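Local coordinates for protein acyl-homoserine-lactone synthase (Pseudomonas aeruginosa, PDB 1RO5) that catalyses the synthesis of the quorum-sensing signal N-(3-oxododecanoyl)homoserine lactone from an acyl-carrier-protein thioester and S-adenosylmethionine, at residues G67-L72 and W100-F105; D73-Y78 and C95-W100. All coordinates share one frame; numbering follows the deposited sequence. Where two conformers were deposited one is given.

Contact 1 of 2, residues G67-L72 and W100-F105; sequences GCWRIL and WELSRF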
ATOM      1  N   GLY A  67       6.736   1.441   8.958  1.00 36.88           N
ATOM      2  CA  GLY A  67       6.060   1.611   7.676  1.00 34.58           C
ATOM      3  C   GLY A  67       4.918   0.634   7.645  1.00 35.36           C
ATOM      4  O   GLY A  67       4.976  -0.426   8.291  1.00 37.30           O
ATOM      5  N   CYS A  68       3.869   0.934   6.918  1.00 35.12           N
ATOM      6  CA  CYS A  68       2.715   0.053   6.890  1.00 35.40           C
ATOM      7  C   CYS A  68       1.920   0.330   5.652  1.00 35.54           C
ATOM      8  O   CYS A  68       2.012   1.395   5.166  1.00 34.88           O
ATOM      9  CB  CYS A  68       1.864   0.264   8.125  1.00 37.16           C
ATOM     10  SG  CYS A  68       1.183   1.882   8.301  1.00 39.61           S
ATOM     11  N   TRP A  69       1.173  -0.654   5.142  1.00 34.80           N
ATOM     12  CA  TRP A  69       0.450  -0.572   3.933  1.00 34.98           C
ATOM     13  C   TRP A  69      -0.759  -1.431   4.220  1.00 33.99           C
ATOM     14  O   TRP A  69      -0.676  -2.424   4.950  1.00 34.25           O
ATOM     15  CB  TRP A  69       1.266  -1.290   2.895  0.50 37.43           C
ATOM     16  CG  TRP A  69       1.831  -0.393   1.939  0.50 45.80           C
ATOM     17  CD1 TRP A  69       1.342  -0.160   0.694  0.50 55.71           C
ATOM     18  CD2 TRP A  69       2.983   0.461   2.093  0.50 52.52           C
ATOM     19  NE1 TRP A  69       2.110   0.794   0.057  0.50 60.87           N
ATOM     20  CE2 TRP A  69       3.122   1.188   0.896  0.50 57.09           C
ATOM     21  CE3 TRP A  69       3.909   0.688   3.123  0.50 57.11           C
ATOM     22  CZ2 TRP A  69       4.148   2.125   0.694  0.50 61.45           C
ATOM     23  CZ3 TRP A  69       4.941   1.611   2.929  0.50 58.28           C
ATOM     24  CH2 TRP A  69       5.040   2.330   1.730  0.50 61.55           C
ATOM     25  N   ARG A  70      -1.891  -1.099   3.609  1.00 31.84           N
ATOM     26  CA  ARG A  70      -3.116  -1.889   3.761  1.00 29.03           C
ATOM     27  C   ARG A  70      -3.451  -2.472   2.371  1.00 29.37           C
ATOM     28  O   ARG A  70      -3.263  -1.802   1.336  1.00 32.27           O
ATOM     29  CB  ARG A  70      -4.232  -0.941   4.254  1.00 28.03           C
ATOM     30  CG  ARG A  70      -5.583  -1.639   4.300  1.00 24.44           C
ATOM     31  CD  ARG A  70      -6.645  -0.804   4.978  1.00 27.78           C
ATOM     32  NE  ARG A  70      -7.118   0.427   4.262  1.00 25.69           N
ATOM     33  CZ  ARG A  70      -7.913   1.355   4.874  1.00 31.96           C
ATOM     34  NH1 ARG A  70      -8.282   1.187   6.160  1.00 24.59           N
ATOM     35  NH2 ARG A  70      -8.352   2.441   4.190  1.00 26.54           N
ATOM     36  N   ILE A  71      -4.004  -3.662   2.359  1.00 29.82           N
ATOM     37  CA  ILE A  71      -4.394  -4.345   1.182  1.00 29.37           C
ATOM     38  C   ILE A  71      -5.822  -4.810   1.311  1.00 29.29           C
ATOM     39  O   ILE A  71      -6.206  -5.375   2.338  1.00 27.66           O
ATOM     40  CB  ILE A  71      -3.561  -5.648   1.009  1.00 32.12           C
ATOM     41  CG1 ILE A  71      -2.108  -5.292   0.745  1.00 33.92           C
ATOM     42  CG2 ILE A  71      -4.041  -6.399  -0.239  1.00 26.68           C
ATOM     43  CD1 ILE A  71      -1.297  -5.325   1.984  1.00 32.34           C
ATOM     44  N   LEU A  72      -6.618  -4.597   0.232  1.00 29.07           N
ATOM     45  CA  LEU A  72      -8.074  -4.911   0.238  1.00 29.97           C
ATOM     46  C   LEU A  72      -8.356  -5.665  -1.024  1.00 31.53           C
ATOM     47  O   LEU A  72      -7.778  -5.234  -2.131  1.00 30.60           O
ATOM     48  CB  LEU A  72      -8.943  -3.606   0.225  1.00 27.54           C
ATOM     49  CG  LEU A  72      -8.914  -2.866   1.551  1.00 29.86           C
ATOM     50  CD1 LEU A  72      -9.656  -1.595   1.312  1.00 31.06           C
ATOM     51  CD2 LEU A  72      -9.648  -3.714   2.603  1.00 27.11           C
ATOM     52  N   TRP A 100      -5.913  -6.810  -6.064  1.00 33.84           N
ATOM     53  CA  TRP A 100      -6.026  -6.241  -4.760  1.00 32.95           C
ATOM     54  C   TRP A 100      -5.736  -4.777  -4.869  1.00 32.91           C
ATOM     55  O   TRP A 100      -5.056  -4.313  -5.775  1.00 35.06           O
ATOM     56  CB  TRP A 100      -4.959  -6.893  -3.837  1.00 33.18           C
ATOM     57  CG  TRP A 100      -5.226  -8.266  -3.329  1.00 31.12           C
ATOM     58  CD1 TRP A 100      -6.391  -8.951  -3.367  1.00 34.98           C
ATOM     59  CD2 TRP A 100      -4.281  -9.132  -2.687  1.00 35.02           C
ATOM     60  NE1 TRP A 100      -6.250 -10.169  -2.728  1.00 36.58           N
ATOM     61  CE2 TRP A 100      -4.954 -10.304  -2.333  1.00 35.26           C
ATOM     62  CE3 TRP A 100      -2.923  -9.033  -2.401  1.00 37.15           C
ATOM     63  CZ2 TRP A 100      -4.341 -11.336  -1.691  1.00 38.28           C
ATOM     64  CZ3 TRP A 100      -2.324 -10.034  -1.765  1.00 44.03           C
ATOM     65  CH2 TRP A 100      -3.035 -11.186  -1.399  1.00 37.67           C
ATOM     66  N   GLU A 101      -6.204  -4.044  -3.906  1.00 32.70           N
ATOM     67  CA  GLU A 101      -5.948  -2.653  -3.783  1.00 33.32           C
ATOM     68  C   GLU A 101      -5.032  -2.361  -2.619  1.00 31.96           C
ATOM     69  O   GLU A 101      -5.128  -3.027  -1.552  1.00 28.90           O
ATOM     70  CB  GLU A 101      -7.268  -1.890  -3.513  1.00 33.55           C
ATOM     71  CG  GLU A 101      -6.931  -0.395  -3.487  1.00 35.80           C
ATOM     72  CD  GLU A 101      -7.925   0.530  -2.771  1.00 32.69           C
ATOM     73  OE1 GLU A 101      -8.482   0.170  -1.732  1.00 32.62           O
ATOM     74  OE2 GLU A 101      -8.049   1.637  -3.220  1.00 29.93           O
ATOM     75  N   LEU A 102      -4.080  -1.441  -2.851  1.00 31.93           N
ATOM     76  CA  LEU A 102      -3.226  -0.941  -1.803  1.00 30.42           C
ATOM     77  C   LEU A 102      -3.750   0.440  -1.396  1.00 31.25           C
ATOM     78  O   LEU A 102      -4.166   1.268  -2.266  1.00 27.80           O
ATOM     79  CB  LEU A 102      -1.794  -0.788  -2.267  1.00 31.56           C
ATOM     80  CG  LEU A 102      -1.150  -1.952  -2.991  1.00 36.99           C
ATOM     81  CD1 LEU A 102       0.211  -1.531  -3.349  1.00 37.21           C
ATOM     82  CD2 LEU A 102      -1.154  -3.165  -2.026  1.00 38.02           C
ATOM     83  N   SER A 103      -3.585   0.748  -0.091  1.00 30.74           N
ATOM     84  CA  SER A 103      -3.997   2.019   0.429  1.00 29.85           C
ATOM     85  C   SER A 103      -3.274   2.382   1.672  1.00 30.30           C
ATOM     86  O   SER A 103      -2.619   1.548   2.265  1.00 33.14           O
ATOM     87  CB  SER A 103      -5.545   2.025   0.644  1.00 29.26           C
ATOM     88  OG  SER A 103      -5.977   1.123   1.636  1.00 27.16           O
ATOM     89  N   ARG A 104      -3.355   3.631   2.115  1.00 30.35           N
ATOM     90  CA  ARG A 104      -2.751   3.988   3.428  1.00 30.02           C
ATOM     91  C   ARG A 104      -1.260   3.697   3.558  1.00 32.46           C
ATOM     92  O   ARG A 104      -0.837   3.147   4.567  1.00 31.52           O
ATOM     93  CB  ARG A 104      -3.543   3.371   4.606  1.00 29.67           C
ATOM     94  CG  ARG A 104      -5.014   3.818   4.702  1.00 29.78           C
ATOM     95  CD  ARG A 104      -5.052   5.329   4.874  1.00 31.63           C
ATOM     96  NE  ARG A 104      -6.346   5.920   5.233  1.00 33.61           N
ATOM     97  CZ  ARG A 104      -7.057   6.791   4.463  1.00 35.95           C
ATOM     98  NH1 ARG A 104      -6.666   7.216   3.237  1.00 32.50           N
ATOM     99  NH2 ARG A 104      -8.157   7.288   4.940  1.00 30.58           N
ATOM    100  N   PHE A 105      -0.438   4.120   2.581  1.00 33.89           N
ATOM    101  CA  PHE A 105       1.011   4.023   2.690  1.00 35.59           C
ATOM    102  C   PHE A 105       1.458   4.945   3.708  1.00 35.10           C
ATOM    103  O   PHE A 105       1.338   6.100   3.533  1.00 38.95           O
ATOM    104  CB  PHE A 105       1.893   4.320   1.419  0.50 35.22           C
ATOM    105  CG  PHE A 105       1.354   3.810   0.138  0.50 29.96           C
ATOM    106  CD1 PHE A 105       0.286   2.924   0.122  0.50 32.18           C
ATOM    107  CD2 PHE A 105       1.825   4.327  -1.055  0.50 28.02           C
ATOM    108  CE1 PHE A 105      -0.319   2.501  -1.105  0.50 30.45           C
ATOM    109  CE2 PHE A 105       1.265   3.880  -2.279  0.50 30.89           C
ATOM    110  CZ  PHE A 105       0.175   2.946  -2.261  0.50 26.74           C
TER
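The carbonyl oxygen of Glu101 is gripped by two groups of the facing strand: Leu72 N donates to it over 2.8 Å, and CA of Ile71 adds a C-H...O contact of 3.1 Å. Glu101 N returns a nearly straight bond to Leu72 O (2.7 Å, 177° at the hydrogen), which closes this antiparallel hydrogen-bonded pair. Arg70 and Ser103 form the next such pair. Here the side chains bond as well: Arg70 NE donates over 2.9 Å to Ser103 OG, which lies close to the guanidinium plane. With its CG anti to the backbone N (chi1 174°) and the chain bent further out at chi3, Arg70 brings that N-H round to the serine. Arg104 CG packs over one face of the same guanidinium, 3.6 Å from NH2. Between the two pairs, on the other side of the sheet, Ile71 CG1 runs beside Leu102 CD2 (3.6 Å), and Ile71 CG2 meets the Trp100 ring at CE3 (3.6 Å). Farther along, Trp69 faces both Arg104 and Phe105, and Arg104 has positive phi (57°), which fits a beta bulge. The rings of Trp69 and Phe105 form an offset stack, though both have alternate conformers and its closest approaches are doubtful. Arg70 is salt-bridged to Asp47 and Asp50; Arg104 is salt-bridged to Glu45 and hydrogen-bonded to Trp36 O. The three acids probably offset the charge of the adjacent, buried arginines.

Contact 2 of 2, residues D73-Y78 and C95-W100; sequences DTTGPY and CSPHIW
Asp73 and Trp100 place two flat groups side by side, the carboxylate plane turned 35° from the indole. OD1 lies 3.0 Å from Trp100 NE1 in an oblique approach and is hydrogen-bonded to Tyr55 OH, while water 1 sits at the indole edge, in the ring plane. On the Tyr78 ring, Thr74 CG2 rests over one face, offset toward the rim, and Gly76 O lies at the edge. The methyl's branch-mate, Thr74 OG1, turns to the 95-100 segment: a chi1 of 50° sets it between the backbone N and the carbonyl carbon, where it accepts from Ser96 N (3.0 Å, 156° at the hydrogen). Two acceptors compete for its own proton, Ile99 O at 2.6 Å and Ser96 O at 2.7 Å from OG1. Water 1 accepts from Thr74 N (2.9 Å) and donates to Ser96 O (2.6 Å). Asp73 and Trp100 make a non-hydrogen-bonded antiparallel pair; beyond it Thr74 N bonds weakly to Ile99 O (3.3 Å), and the Thr74 hydroxyl and the water do most of the joining. The chain leaves strand 64-73 through a type I turn, Asp73-Gly76, and enters strand 99-107 through another, Ser96-Ile99, containing an ST turn: the frayed end of an antiparallel strand pair.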
ATOM      1  N   ASP A  73      -9.178  -6.736  -0.929  1.00 31.29           N
ATOM      2  CA  ASP A  73      -9.704  -7.430  -2.107  1.00 34.01           C
ATOM      3  C   ASP A  73     -10.547  -6.538  -2.897  1.00 34.39           C
ATOM      4  O   ASP A  73     -11.352  -5.757  -2.337  1.00 34.86           O
ATOM      5  CB  ASP A  73     -10.584  -8.665  -1.712  1.00 36.96           C
ATOM      6  CG  ASP A  73      -9.850  -9.674  -0.778  1.00 36.61           C
ATOM      7  OD1 ASP A  73      -8.608  -9.908  -0.858  1.00 40.76           O
ATOM      8  OD2 ASP A  73     -10.460 -10.230   0.111  1.00 39.06           O
ATOM      9  N   THR A  74     -10.498  -6.710  -4.226  1.00 35.47           N
ATOM     10  CA  THR A  74     -11.360  -5.886  -5.094  1.00 34.58           C
ATOM     11  C   THR A  74     -12.688  -6.495  -5.323  1.00 35.84           C
ATOM     12  O   THR A  74     -13.564  -5.897  -6.018  1.00 36.78           O
ATOM     13  CB  THR A  74     -10.735  -5.627  -6.539  1.00 34.19           C
ATOM     14  OG1 THR A  74     -10.328  -6.899  -7.062  1.00 31.65           O
ATOM     15  CG2 THR A  74      -9.426  -4.809  -6.359  1.00 34.16           C
ATOM     16  N   THR A  75     -12.818  -7.733  -4.882  1.00 37.38           N
ATOM     17  CA  THR A  75     -14.150  -8.324  -4.821  1.00 38.03           C
ATOM     18  C   THR A  75     -15.005  -7.779  -3.682  1.00 38.16           C
ATOM     19  O   THR A  75     -16.195  -8.078  -3.652  1.00 38.82           O
ATOM     20  CB  THR A  75     -14.098  -9.867  -4.684  1.00 37.98           C
ATOM     21  OG1 THR A  75     -13.226 -10.229  -3.607  1.00 41.47           O
ATOM     22  CG2 THR A  75     -13.467 -10.503  -5.885  1.00 35.70           C
ATOM     23  N   GLY A  76     -14.423  -7.036  -2.737  1.00 38.64           N
ATOM     24  CA  GLY A  76     -15.200  -6.357  -1.681  1.00 37.39           C
ATOM     25  C   GLY A  76     -15.028  -4.842  -1.888  1.00 38.23           C
ATOM     26  O   GLY A  76     -14.576  -4.399  -2.934  1.00 36.61           O
ATOM     27  N   PRO A  77     -15.495  -4.020  -0.960  1.00 36.90           N
ATOM     28  CA  PRO A  77     -15.359  -2.576  -1.148  1.00 35.49           C
ATOM     29  C   PRO A  77     -13.868  -2.141  -0.967  1.00 34.44           C
ATOM     30  O   PRO A  77     -13.186  -2.763  -0.140  1.00 32.13           O
ATOM     31  CB  PRO A  77     -16.238  -1.980  -0.014  1.00 35.87           C
ATOM     32  CG  PRO A  77     -17.105  -3.142   0.421  1.00 34.71           C
ATOM     33  CD  PRO A  77     -16.242  -4.383   0.263  1.00 35.44           C
ATOM     34  N   TYR A  78     -13.401  -1.151  -1.750  1.00 30.77           N
ATOM     35  CA  TYR A  78     -12.044  -0.667  -1.641  1.00 30.84           C
ATOM     36  C   TYR A  78     -12.008   0.797  -2.024  1.00 30.09           C
ATOM     37  O   TYR A  78     -12.996   1.294  -2.563  1.00 29.87           O
ATOM     38  CB  TYR A  78     -11.061  -1.572  -2.430  1.00 32.80           C
ATOM     39  CG  TYR A  78     -11.278  -1.617  -3.907  1.00 29.40           C
ATOM     40  CD1 TYR A  78     -10.532  -0.831  -4.743  1.00 29.25           C
ATOM     41  CD2 TYR A  78     -12.259  -2.455  -4.453  1.00 33.78           C
ATOM     42  CE1 TYR A  78     -10.690  -0.870  -6.082  1.00 30.06           C
ATOM     43  CE2 TYR A  78     -12.454  -2.512  -5.834  1.00 28.84           C
ATOM     44  CZ  TYR A  78     -11.590  -1.729  -6.626  1.00 30.82           C
ATOM     45  OH  TYR A  78     -11.751  -1.711  -8.010  1.00 33.60           O
ATOM     46  N   CYS A  95     -12.791  -5.775 -10.342  1.00 42.02           N
ATOM     47  CA  CYS A  95     -13.427  -6.614  -9.360  1.00 43.57           C
ATOM     48  C   CYS A  95     -12.975  -8.006  -9.658  1.00 44.52           C
ATOM     49  O   CYS A  95     -13.470  -8.649 -10.566  1.00 45.06           O
ATOM     50  CB  CYS A  95     -14.941  -6.493  -9.485  1.00 43.44           C
ATOM     51  SG  CYS A  95     -15.822  -7.559  -8.286  1.00 50.29           S
ATOM     52  N   SER A  96     -11.997  -8.496  -8.906  1.00 44.14           N
ATOM     53  CA  SER A  96     -11.452  -9.775  -9.254  1.00 43.30           C
ATOM     54  C   SER A  96     -10.705 -10.305  -8.069  1.00 42.68           C
ATOM     55  O   SER A  96     -10.096  -9.583  -7.318  1.00 44.47           O
ATOM     56  CB  SER A  96     -10.490  -9.674 -10.484  1.00 42.89           C
ATOM     57  OG  SER A  96      -9.611 -10.825 -10.540  1.00 46.44           O
ATOM     58  N   PRO A  97     -10.752 -11.591  -7.910  1.00 42.13           N
ATOM     59  CA  PRO A  97      -9.976 -12.246  -6.897  1.00 41.66           C
ATOM     60  C   PRO A  97      -8.502 -12.265  -7.203  1.00 41.93           C
ATOM     61  O   PRO A  97      -7.727 -12.721  -6.387  1.00 41.61           O
ATOM     62  CB  PRO A  97     -10.542 -13.691  -6.872  1.00 44.52           C
ATOM     63  CG  PRO A  97     -11.713 -13.703  -7.790  1.00 45.57           C
ATOM     64  CD  PRO A  97     -11.712 -12.474  -8.637  1.00 43.29           C
ATOM     65  N   HIS A  98      -8.115 -11.806  -8.368  1.00 42.64           N
ATOM     66  CA  HIS A  98      -6.701 -11.791  -8.747  1.00 42.73           C
ATOM     67  C   HIS A  98      -6.156 -10.348  -8.683  1.00 41.71           C
ATOM     68  O   HIS A  98      -5.000 -10.078  -9.051  1.00 41.98           O
ATOM     69  CB  HIS A  98      -6.527 -12.395 -10.178  1.00 43.21           C
ATOM     70  CG  HIS A  98      -6.985 -13.814 -10.276  1.00 45.61           C
ATOM     71  ND1 HIS A  98      -6.500 -14.803  -9.430  1.00 50.80           N
ATOM     72  CD2 HIS A  98      -7.940 -14.402 -11.042  1.00 44.66           C
ATOM     73  CE1 HIS A  98      -7.110 -15.952  -9.701  1.00 49.57           C
ATOM     74  NE2 HIS A  98      -8.003 -15.725 -10.654  1.00 49.85           N
ATOM     75  N   ILE A  99      -7.005  -9.422  -8.250  1.00 38.62           N
ATOM     76  CA  ILE A  99      -6.546  -8.066  -8.116  1.00 37.32           C
ATOM     77  C   ILE A  99      -6.864  -7.538  -6.664  1.00 37.09           C
ATOM     78  O   ILE A  99      -7.994  -7.743  -6.176  1.00 37.48           O
ATOM     79  CB  ILE A  99      -7.258  -7.204  -9.212  1.00 37.33           C
ATOM     80  CG1 ILE A  99      -6.981  -7.833 -10.645  1.00 34.37           C
ATOM     81  CG2 ILE A  99      -6.898  -5.684  -9.021  1.00 35.07           C
ATOM     82  CD1 ILE A  99      -7.821  -7.204 -11.811  1.00 26.90           C
ATOM     83  N   TRP A 100      -5.913  -6.810  -6.064  1.00 33.84           N
ATOM     84  CA  TRP A 100      -6.026  -6.241  -4.760  1.00 32.95           C
ATOM     85  C   TRP A 100      -5.736  -4.777  -4.869  1.00 32.91           C
ATOM     86  O   TRP A 100      -5.056  -4.313  -5.775  1.00 35.06           O
ATOM     87  CB  TRP A 100      -4.959  -6.893  -3.837  1.00 33.18           C
ATOM     88  CG  TRP A 100      -5.226  -8.266  -3.329  1.00 31.12           C
ATOM     89  CD1 TRP A 100      -6.391  -8.951  -3.367  1.00 34.98           C
ATOM     90  CD2 TRP A 100      -4.281  -9.132  -2.687  1.00 35.02           C
ATOM     91  NE1 TRP A 100      -6.250 -10.169  -2.728  1.00 36.58           N
ATOM     92  CE2 TRP A 100      -4.954 -10.304  -2.333  1.00 35.26           C
ATOM     93  CE3 TRP A 100      -2.923  -9.033  -2.401  1.00 37.15           C
ATOM     94  CZ2 TRP A 100      -4.341 -11.336  -1.691  1.00 38.28           C
ATOM     95  CZ3 TRP A 100      -2.324 -10.034  -1.765  1.00 44.03           C
ATOM     96  CH2 TRP A 100      -3.035 -11.186  -1.399  1.00 37.67           C
TER
HETATM   97  O   HOH W   1      -9.943  -9.470  -4.752  1.00 31.91           O

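Overall arrangement
Contact 1 lies about 3 Å from the centre of the chain and contact 2 about 14 Å from it, with some 13 Å between the two contact centres. Contact 1 is the body of the strand pair 64-73 with 99-107; contact 2 is its frayed end and the turns beyond, and both include Trp100. Tyr78 joins them: its CB is 3.2 Å from Glu101 OE1, and its CA is 3.9 Å from Leu72 CD1. Tyr78 also stands at the N-cap position of helix 79-82, whose Met79 N bonds to Glu101 OE1, tying the loop back to the sheet. On its other side, strand 99-107 pairs in parallel with 139-145, consistent with the acetyltransferase-like alpha-beta-alpha sandwich. The zinc ion, at Gly1, Ser2 and His3, belongs to neither contact.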